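Local coordinates for 4-hydroxy-3-methylbut-2-enyl diphosphate reductase (PDB 3DNF), which catalyses the last step of the non-mevalonate isoprenoid pathway, reducing hydroxymethylbutenyl diphosphate to isopentenyl and dimethylallyl diphosphate with an iron-sulfur cluster, at residues E112-V117 against E185-N190; G120-P125 against L147-E152; E245-E250 against E272-R277. All coordinates share one frame; numbering follows the deposited sequence. Where two conformers were deposited one is given.

Contact 1: E112-V117 against E185-N190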
loop_
_atom_site.group_PDB
_atom_site.type_symbol
_atom_site.label_atom_id
_atom_site.label_comp_id
_atom_site.label_asym_id
_atom_site.label_seq_id
_atom_site.Cartn_x
_atom_site.Cartn_y
_atom_site.Cartn_z
ATOM N N GLU B 112 2.881 4.524 18.806
ATOM C CA GLU B 112 4.041 4.480 17.939
ATOM C C GLU B 112 4.210 5.771 17.125
ATOM O O GLU B 112 5.152 5.875 16.380
ATOM C CB GLU B 112 3.967 3.231 17.038
ATOM C CG GLU B 112 3.998 1.893 17.852
ATOM C CD GLU B 112 3.784 0.630 16.998
ATOM O OE1 GLU B 112 3.455 0.764 15.805
ATOM O OE2 GLU B 112 3.929 -0.507 17.519
ATOM N N GLY B 113 3.297 6.727 17.290
ATOM C CA GLY B 113 3.491 8.076 16.752
ATOM C C GLY B 113 2.887 8.238 15.358
ATOM O O GLY B 113 3.240 9.176 14.634
ATOM N N TYR B 114 1.993 7.339 14.959
ATOM C CA TYR B 114 1.366 7.471 13.626
ATOM C C TYR B 114 0.075 8.285 13.613
ATOM O O TYR B 114 -0.675 8.283 14.601
ATOM C CB TYR B 114 1.003 6.093 13.018
ATOM C CG TYR B 114 2.200 5.258 12.672
ATOM C CD1 TYR B 114 2.837 5.406 11.452
ATOM C CD2 TYR B 114 2.749 4.349 13.611
ATOM C CE1 TYR B 114 3.966 4.650 11.143
ATOM C CE2 TYR B 114 3.863 3.590 13.310
ATOM C CZ TYR B 114 4.476 3.748 12.067
ATOM O OH TYR B 114 5.581 3.017 11.768
ATOM N N PHE B 115 -0.178 8.968 12.491
ATOM C CA PHE B 115 -1.504 9.531 12.189
ATOM C C PHE B 115 -2.317 8.366 11.585
ATOM O O PHE B 115 -1.844 7.716 10.689
ATOM C CB PHE B 115 -1.361 10.632 11.142
ATOM C CG PHE B 115 -2.668 11.241 10.710
ATOM C CD1 PHE B 115 -3.235 12.286 11.439
ATOM C CD2 PHE B 115 -3.330 10.773 9.567
ATOM C CE1 PHE B 115 -4.456 12.867 11.032
ATOM C CE2 PHE B 115 -4.554 11.348 9.150
ATOM C CZ PHE B 115 -5.104 12.406 9.872
ATOM N N VAL B 116 -3.508 8.114 12.100
ATOM C CA VAL B 116 -4.226 6.870 11.736
ATOM C C VAL B 116 -5.215 7.120 10.584
ATOM O O VAL B 116 -6.054 8.018 10.618
ATOM C CB VAL B 116 -4.925 6.254 12.971
ATOM C CG1 VAL B 116 -5.825 5.053 12.582
ATOM C CG2 VAL B 116 -3.853 5.771 13.961
ATOM N N VAL B 117 -5.163 6.226 9.599
ATOM C CA VAL B 117 -6.193 6.127 8.601
ATOM C C VAL B 117 -7.005 4.835 8.791
ATOM O O VAL B 117 -6.441 3.755 8.862
ATOM C CB VAL B 117 -5.543 6.162 7.218
ATOM C CG1 VAL B 117 -6.506 5.628 6.150
ATOM C CG2 VAL B 117 -5.052 7.591 6.878
ATOM N N GLU B 185 6.686 7.216 5.588
ATOM C CA GLU B 185 6.633 5.973 6.310
ATOM C C GLU B 185 5.193 5.565 6.561
ATOM O O GLU B 185 4.393 6.330 7.087
ATOM C CB GLU B 185 7.402 6.107 7.619
ATOM C CG GLU B 185 7.218 4.966 8.520
ATOM C CD GLU B 185 8.039 5.073 9.776
ATOM O OE1 GLU B 185 9.174 5.610 9.730
ATOM O OE2 GLU B 185 7.539 4.589 10.812
ATOM N N VAL B 186 4.864 4.343 6.148
ATOM C CA VAL B 186 3.506 3.873 6.304
ATOM C C VAL B 186 3.565 2.560 7.073
ATOM O O VAL B 186 4.359 1.695 6.736
ATOM C CB VAL B 186 2.805 3.627 4.943
ATOM C CG1 VAL B 186 1.454 2.924 5.178
ATOM C CG2 VAL B 186 2.597 4.942 4.230
ATOM N N LYS B 187 2.710 2.400 8.087
ATOM C CA LYS B 187 2.571 1.102 8.722
ATOM C C LYS B 187 1.146 0.608 8.560
ATOM O O LYS B 187 0.202 1.332 8.832
ATOM C CB LYS B 187 2.947 1.147 10.211
ATOM C CG LYS B 187 2.716 -0.163 10.944
ATOM C CD LYS B 187 3.451 -0.150 12.267
ATOM C CE LYS B 187 3.102 -1.324 13.148
ATOM N NZ LYS B 187 4.041 -1.359 14.318
ATOM N N VAL B 188 0.991 -0.631 8.100
ATOM C CA VAL B 188 -0.322 -1.186 7.898
ATOM C C VAL B 188 -0.524 -2.352 8.818
ATOM O O VAL B 188 0.315 -3.253 8.901
ATOM C CB VAL B 188 -0.473 -1.730 6.444
ATOM C CG1 VAL B 188 -1.881 -2.319 6.174
ATOM C CG2 VAL B 188 -0.078 -0.658 5.431
ATOM N N ILE B 189 -1.623 -2.298 9.571
ATOM C CA ILE B 189 -2.044 -3.487 10.287
ATOM C C ILE B 189 -3.351 -3.949 9.634
ATOM O O ILE B 189 -4.409 -3.295 9.758
ATOM C CB ILE B 189 -2.223 -3.204 11.784
ATOM C CG1 ILE B 189 -0.898 -2.698 12.374
ATOM C CG2 ILE B 189 -2.795 -4.503 12.487
ATOM C CD1 ILE B 189 -1.056 -2.167 13.807
ATOM N N ASN B 190 -3.255 -5.061 8.910
ATOM C CA ASN B 190 -4.401 -5.536 8.137
ATOM C C ASN B 190 -5.431 -6.204 9.051
ATOM O O ASN B 190 -5.284 -7.362 9.430
ATOM C CB ASN B 190 -3.993 -6.496 7.022
ATOM C CG ASN B 190 -5.176 -6.887 6.120
ATOM O OD1 ASN B 190 -6.353 -6.783 6.512
ATOM N ND2 ASN B 190 -4.875 -7.345 4.947
#
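The aromatic ring of Tyr114 lies across the extended aliphatic chain of Lys187, crossing it at about a right angle, with Tyr114 CZ 3.5 Å from Lys187 CB. A long, unbranched lysine suits this place: its methylenes pass the ring obliquely, and its ammonium group still reaches a charge farther on. Lys187 CG stands anti to the backbone N (chi1 176°) and the rest of the chain is stretched out, which carries NZ past the phenol to Glu112. There Lys187 NZ makes a salt bridge with Glu112 OE1, 2.7 Å away, on the syn side of the carboxylate and 21° out of its plane, while Gln108 of helix 97-111 holds the other oxygen, OE2.

At the far end of the ring, Tyr114 OH and Glu185 OE2 lie 2.7 Å apart, so tyrosine offers both a flat ring for the lysine methylenes and a hydroxyl near the acid. Their hydrogen bond is weak, and the ring and carboxylate planes are turned 62° from each other. The stronger partner of Glu185 OE2 is Arg158, which also makes a cation-pi contact with Tyr114. Gly113, with positive phi, closes helix 97-111 in a Schellman motif; a side chain there would be jammed against the preceding carbonyl O.

Strand 185-189, the edge of its parallel sheet within the chain, pairs antiparallel with a strand of the second subunit, where Glu185 and Lys187 form reciprocal salt bridges with Lys187 and Glu185 of that subunit. Buried here, the charges probably offset one another in a polar network that spans this contact and the dimer interface.

Contact 2: G120-P125 against L147-E152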
loop_
_atom_site.group_PDB
_atom_site.type_symbol
_atom_site.label_atom_id
_atom_site.label_comp_id
_atom_site.label_asym_id
_atom_site.label_seq_id
_atom_site.Cartn_x
_atom_site.Cartn_y
_atom_site.Cartn_z
ATOM N N GLY B 120 -12.768 2.492 5.725
ATOM C CA GLY B 120 -14.101 1.972 6.040
ATOM C C GLY B 120 -15.203 2.961 5.739
ATOM O O GLY B 120 -14.950 4.043 5.212
ATOM N N GLU B 121 -16.416 2.586 6.126
ATOM C CA GLU B 121 -17.620 3.396 5.943
ATOM C C GLU B 121 -17.828 4.369 7.120
ATOM O O GLU B 121 -18.041 3.928 8.264
ATOM C CB GLU B 121 -18.826 2.470 5.768
ATOM C CG GLU B 121 -20.129 3.231 5.515
ATOM C CD GLU B 121 -21.378 2.347 5.425
ATOM O OE1 GLU B 121 -21.323 1.124 5.716
ATOM O OE2 GLU B 121 -22.448 2.913 5.086
ATOM N N LYS B 122 -17.740 5.674 6.844
ATOM C CA LYS B 122 -17.801 6.713 7.903
ATOM C C LYS B 122 -18.927 6.544 8.932
ATOM O O LYS B 122 -18.687 6.557 10.148
ATOM C CB LYS B 122 -17.864 8.118 7.307
ATOM C CG LYS B 122 -16.588 8.516 6.571
ATOM C CD LYS B 122 -16.664 9.898 5.995
ATOM C CE LYS B 122 -15.369 10.198 5.272
ATOM N NZ LYS B 122 -15.361 11.545 4.676
ATOM N N ASN B 123 -20.140 6.329 8.453
ATOM C CA ASN B 123 -21.281 6.258 9.374
ATOM C C ASN B 123 -21.566 4.857 9.910
ATOM O O ASN B 123 -22.580 4.625 10.576
ATOM C CB ASN B 123 -22.538 6.857 8.724
ATOM C CG ASN B 123 -23.503 7.472 9.749
ATOM O OD1 ASN B 123 -23.078 8.063 10.758
ATOM N ND2 ASN B 123 -24.806 7.345 9.487
ATOM N N HIS B 124 -20.674 3.904 9.648
ATOM C CA HIS B 124 -20.947 2.558 10.114
ATOM C C HIS B 124 -20.660 2.465 11.602
ATOM O O HIS B 124 -19.650 2.989 12.044
ATOM C CB HIS B 124 -20.142 1.497 9.358
ATOM C CG HIS B 124 -20.530 0.095 9.725
ATOM N ND1 HIS B 124 -21.295 -0.707 8.905
ATOM C CD2 HIS B 124 -20.274 -0.638 10.832
ATOM C CE1 HIS B 124 -21.493 -1.875 9.490
ATOM N NE2 HIS B 124 -20.883 -1.859 10.661
ATOM N N PRO B 125 -21.541 1.785 12.372
ATOM C CA PRO B 125 -21.280 1.652 13.831
ATOM C C PRO B 125 -19.894 1.088 14.243
ATOM O O PRO B 125 -19.328 1.503 15.283
ATOM C CB PRO B 125 -22.411 0.732 14.300
ATOM C CG PRO B 125 -23.512 0.913 13.270
ATOM C CD PRO B 125 -22.795 1.117 11.972
ATOM N N LEU B 147 -11.195 7.464 -2.308
ATOM C CA LEU B 147 -9.804 7.835 -2.469
ATOM C C LEU B 147 -9.563 9.329 -2.197
ATOM O O LEU B 147 -8.495 9.706 -1.721
ATOM C CB LEU B 147 -9.284 7.387 -3.838
ATOM C CG LEU B 147 -7.807 7.021 -4.018
ATOM C CD1 LEU B 147 -7.250 6.070 -2.954
ATOM C CD2 LEU B 147 -7.637 6.416 -5.409
ATOM N N GLU B 148 -10.582 10.156 -2.430
ATOM C CA GLU B 148 -10.484 11.601 -2.192
ATOM C C GLU B 148 -10.301 11.934 -0.707
ATOM O O GLU B 148 -9.778 13.009 -0.376
ATOM C CB GLU B 148 -11.706 12.341 -2.755
ATOM C CG GLU B 148 -11.500 12.897 -4.154
ATOM C CD GLU B 148 -12.174 14.261 -4.349
ATOM O OE1 GLU B 148 -13.316 14.448 -3.861
ATOM O OE2 GLU B 148 -11.562 15.147 -5.000
ATOM N N ASP B 149 -10.687 10.999 0.167
ATOM C CA ASP B 149 -10.526 11.162 1.623
ATOM C C ASP B 149 -9.065 11.170 2.114
ATOM O O ASP B 149 -8.792 11.629 3.219
ATOM C CB ASP B 149 -11.291 10.079 2.383
ATOM C CG ASP B 149 -12.805 10.229 2.295
ATOM O OD1 ASP B 149 -13.301 11.358 2.163
ATOM O OD2 ASP B 149 -13.521 9.208 2.421
ATOM N N ILE B 150 -8.122 10.664 1.319
ATOM C CA ILE B 150 -6.742 10.520 1.805
ATOM C C ILE B 150 -5.931 11.823 1.959
ATOM O O ILE B 150 -4.901 11.836 2.636
ATOM C CB ILE B 150 -5.922 9.488 0.991
ATOM C CG1 ILE B 150 -5.617 10.015 -0.411
ATOM C CG2 ILE B 150 -6.646 8.169 0.935
ATOM C CD1 ILE B 150 -4.608 9.137 -1.151
ATOM N N GLY B 151 -6.398 12.905 1.321
ATOM C CA GLY B 151 -5.744 14.220 1.387
ATOM C C GLY B 151 -5.132 14.612 2.726
ATOM O O GLY B 151 -3.966 14.987 2.794
ATOM N N GLU B 152 -5.922 14.537 3.796
ATOM C CA GLU B 152 -5.451 14.948 5.115
ATOM C C GLU B 152 -4.301 14.058 5.648
ATOM O O GLU B 152 -3.376 14.558 6.282
ATOM C CB GLU B 152 -6.619 15.004 6.101
ATOM C CG GLU B 152 -6.279 15.539 7.487
ATOM C CD GLU B 152 -6.107 17.050 7.520
ATOM O OE1 GLU B 152 -6.398 17.727 6.502
ATOM O OE2 GLU B 152 -5.662 17.559 8.575
#
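Lys122 and Asp149 reach for each other from opposite directions and meet only at their ends, in a salt bridge of 3.3 Å between Lys122 NZ and Asp149 OD1. The ammonium group comes from above the carboxylate, 50° out of its plane, and lies farther from the second oxygen, with Lys122 NZ 3.7 Å from Asp149 OD2. The methylene beside it, Lys122 CE, lies nearer that other oxygen, 3.5 Å from Asp149 OD2, so the end of the lysine lies alongside both oxygens on one side of the carboxylate. Lysine suits this span because every torsion beyond CB is close to 180°, giving the chain its full length across the 10.6 Å between the CA atoms of Lys122 and Asp149, the nearest pair of the two segments.

The firmer part lies on the aspartate side. Asp149 OD2 accepts from the backbone N of both Glu145 and Thr146; the short side chain of an aspartate lets OD2 turn to these amides while OD1 still faces the lysine. Ile150 packs its buried side chain on Val144 and on Ile179 of helix 169-182. These loops follow neighbouring parallel strands, 115-119 and 141-144, of an open alpha/beta domain, at the strand ends where such folds usually place their binding sites. A type I turn from Glu121 to His124 leads to the N-cap of helix 125-136, and His124 is predicted to bind the substrate, hydroxymethylbutenyl diphosphate. Replacing Asp149 by an alanine is likely to leave the ammonium group of Lys122 without this partner and the amides of Glu145 and Thr146 without their shared acceptor. On the loose side Lys122 is exposed, and its ammonium group approaches Asp149 obliquely, where the acid has two backbone donors.

Contact 3: E245-E250 against E272-R277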
loop_
_atom_site.group_PDB
_atom_site.type_symbol
_atom_site.label_atom_id
_atom_site.label_comp_id
_atom_site.label_asym_id
_atom_site.label_seq_id
_atom_site.Cartn_x
_atom_site.Cartn_y
_atom_site.Cartn_z
ATOM N N GLU B 245 -40.069 -21.907 2.204
ATOM C CA GLU B 245 -41.332 -21.791 1.461
ATOM C C GLU B 245 -41.108 -21.624 -0.036
ATOM O O GLU B 245 -41.936 -22.044 -0.842
ATOM C CB GLU B 245 -42.166 -20.606 1.967
ATOM C CG GLU B 245 -42.700 -20.735 3.391
ATOM C CD GLU B 245 -43.510 -22.002 3.621
ATOM O OE1 GLU B 245 -43.325 -22.630 4.686
ATOM O OE2 GLU B 245 -44.326 -22.373 2.748
ATOM N N GLU B 246 -39.985 -21.011 -0.396
ATOM C CA GLU B 246 -39.684 -20.702 -1.790
ATOM C C GLU B 246 -39.133 -21.889 -2.585
ATOM O O GLU B 246 -39.154 -21.870 -3.821
ATOM C CB GLU B 246 -38.740 -19.506 -1.867
ATOM C CG GLU B 246 -39.304 -18.259 -1.211
ATOM C CD GLU B 246 -38.285 -17.151 -1.094
ATOM O OE1 GLU B 246 -37.774 -16.682 -2.134
ATOM O OE2 GLU B 246 -37.999 -16.740 0.044
ATOM N N LEU B 247 -38.662 -22.917 -1.878
ATOM C CA LEU B 247 -38.126 -24.132 -2.499
ATOM C C LEU B 247 -39.147 -24.834 -3.392
ATOM O O LEU B 247 -40.078 -25.484 -2.902
ATOM C CB LEU B 247 -37.616 -25.112 -1.436
ATOM C CG LEU B 247 -36.333 -24.749 -0.687
ATOM C CD1 LEU B 247 -36.165 -25.594 0.580
ATOM C CD2 LEU B 247 -35.108 -24.871 -1.599
ATOM N N GLN B 248 -38.963 -24.695 -4.701
ATOM C CA GLN B 248 -39.861 -25.311 -5.676
ATOM C C GLN B 248 -39.495 -26.777 -5.850
ATOM O O GLN B 248 -38.337 -27.087 -6.146
ATOM C CB GLN B 248 -39.783 -24.590 -7.021
ATOM C CG GLN B 248 -40.273 -23.148 -6.990
ATOM C CD GLN B 248 -40.036 -22.416 -8.299
ATOM O OE1 GLN B 248 -39.730 -21.222 -8.308
ATOM N NE2 GLN B 248 -40.170 -23.127 -9.412
ATOM N N PRO B 249 -40.475 -27.685 -5.664
ATOM C CA PRO B 249 -40.239 -29.122 -5.864
ATOM C C PRO B 249 -39.618 -29.403 -7.232
ATOM O O PRO B 249 -38.857 -30.364 -7.383
ATOM C CB PRO B 249 -41.647 -29.720 -5.788
ATOM C CG PRO B 249 -42.406 -28.771 -4.928
ATOM C CD PRO B 249 -41.867 -27.410 -5.258
ATOM N N GLU B 250 -39.937 -28.542 -8.199
ATOM C CA GLU B 250 -39.462 -28.651 -9.579
ATOM C C GLU B 250 -37.936 -28.706 -9.676
ATOM O O GLU B 250 -37.388 -29.475 -10.477
ATOM C CB GLU B 250 -39.997 -27.474 -10.402
ATOM C CG GLU B 250 -39.730 -27.576 -11.900
ATOM C CD GLU B 250 -40.357 -26.442 -12.691
ATOM O OE1 GLU B 250 -40.879 -26.712 -13.800
ATOM O OE2 GLU B 250 -40.330 -25.287 -12.204
ATOM N N GLU B 272 -31.356 -25.210 8.572
ATOM C CA GLU B 272 -31.949 -26.523 8.874
ATOM C C GLU B 272 -33.373 -26.658 8.353
ATOM O O GLU B 272 -33.770 -27.740 7.905
ATOM C CB GLU B 272 -31.899 -26.826 10.377
ATOM C CG GLU B 272 -30.477 -26.920 10.953
ATOM C CD GLU B 272 -29.588 -27.918 10.203
ATOM O OE1 GLU B 272 -30.043 -29.051 9.964
ATOM O OE2 GLU B 272 -28.441 -27.555 9.850
ATOM N N GLN B 273 -34.134 -25.566 8.413
ATOM C CA GLN B 273 -35.485 -25.522 7.859
ATOM C C GLN B 273 -35.454 -25.813 6.365
ATOM O O GLN B 273 -36.276 -26.573 5.856
ATOM C CB GLN B 273 -36.131 -24.160 8.100
ATOM C CG GLN B 273 -36.666 -23.959 9.507
ATOM C CD GLN B 273 -37.631 -22.796 9.619
ATOM O OE1 GLN B 273 -38.374 -22.700 10.592
ATOM N NE2 GLN B 273 -37.622 -21.901 8.630
ATOM N N VAL B 274 -34.490 -25.204 5.678
ATOM C CA VAL B 274 -34.288 -25.413 4.249
ATOM C C VAL B 274 -33.842 -26.856 3.938
ATOM O O VAL B 274 -34.410 -27.513 3.054
ATOM C CB VAL B 274 -33.311 -24.360 3.670
ATOM C CG1 VAL B 274 -32.875 -24.722 2.233
ATOM C CG2 VAL B 274 -33.961 -22.982 3.712
ATOM N N LYS B 275 -32.851 -27.342 4.689
ATOM C CA LYS B 275 -32.328 -28.696 4.530
ATOM C C LYS B 275 -33.415 -29.760 4.665
ATOM O O LYS B 275 -33.513 -30.652 3.824
ATOM C CB LYS B 275 -31.187 -28.964 5.524
ATOM C CG LYS B 275 -30.637 -30.390 5.507
ATOM C CD LYS B 275 -29.467 -30.522 6.457
ATOM C CE LYS B 275 -28.964 -31.942 6.485
ATOM N NZ LYS B 275 -27.486 -31.938 6.614
ATOM N N SER B 276 -34.231 -29.678 5.711
ATOM C CA SER B 276 -35.232 -30.726 5.913
ATOM C C SER B 276 -36.474 -30.576 5.029
ATOM O O SER B 276 -37.238 -31.529 4.867
ATOM C CB SER B 276 -35.589 -30.911 7.392
ATOM O OG SER B 276 -35.702 -29.679 8.059
ATOM N N ARG B 277 -36.668 -29.393 4.446
ATOM C CA ARG B 277 -37.703 -29.223 3.419
ATOM C C ARG B 277 -37.226 -29.852 2.112
ATOM O O ARG B 277 -38.017 -30.471 1.394
ATOM C CB ARG B 277 -38.122 -27.743 3.265
ATOM C CG ARG B 277 -38.977 -27.368 2.026
ATOM C CD ARG B 277 -39.956 -28.447 1.542
ATOM N NE ARG B 277 -41.332 -28.257 1.984
ATOM C CZ ARG B 277 -42.398 -28.726 1.341
ATOM N NH1 ARG B 277 -42.258 -29.418 0.213
ATOM N NH2 ARG B 277 -43.612 -28.499 1.825
#
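Leu247 pushes one methyl, CD1, against helix 268-281, where Val274 and Arg277 receive it one turn apart. The loop carrying the leucine joins strands 238-241 and 257-262 of a parallel four-stranded sheet in an open alpha/beta domain, and the helix packs against that same sheet. Leucine suits the junction because its branched end can face several surfaces: besides the helix, its side chain touches Ile241 and Ile214 of the strands and Phe252 of the loop.

With chi1 at -71°, CG of Leu247 lies beside its own backbone N, and the extended second torsion brings CD1 to the helix. There Leu247 CD1 is 3.8 Å from Val274 CG1. The valine, branched at CB, meets the leucine with CG1 and also rests on Ile214 and Ile216.

Arg277 contributes its aliphatic base instead of its charge. Its chain bends at chi2 (33°) and again at chi3, sliding past the leucine in the opposite direction, and its guanidinium group forms a salt bridge with Glu280. On the helix itself, Ser276 turns its hydroxyl back to the main chain: Ser276 OG donates to Glu272 O at 2.7 Å, from the opposite face of the carbonyl plane to Ser276 N. The methyl of Leu247 also meets the backbone, with Leu247 CD1 3.6 Å from Val274 O and equally 3.6 Å from Arg277 CG.

Contacts 1 and 2 belong to the same lobe of this trilobal protein: contact 1 involves strands 115-119 and 185-189, contact 2 the loops after strands 115-119 and 141-144 of the same parallel sheet. Their centres are 15 Å apart, and they touch where Phe115 packs on Glu152. Along the chain, both segments of contact 2 fall between those of contact 1. Contact 3 comes later, in another lobe, its centre about 49 Å from that of contact 1 and 42 Å from that of contact 2, across the chain's centre. Contact 1 faces the dimer partner, contact 2 borders the predicted substrate site, and contact 3 holds the loop after strand 238-241 against helix 268-281, away from the annotated sites.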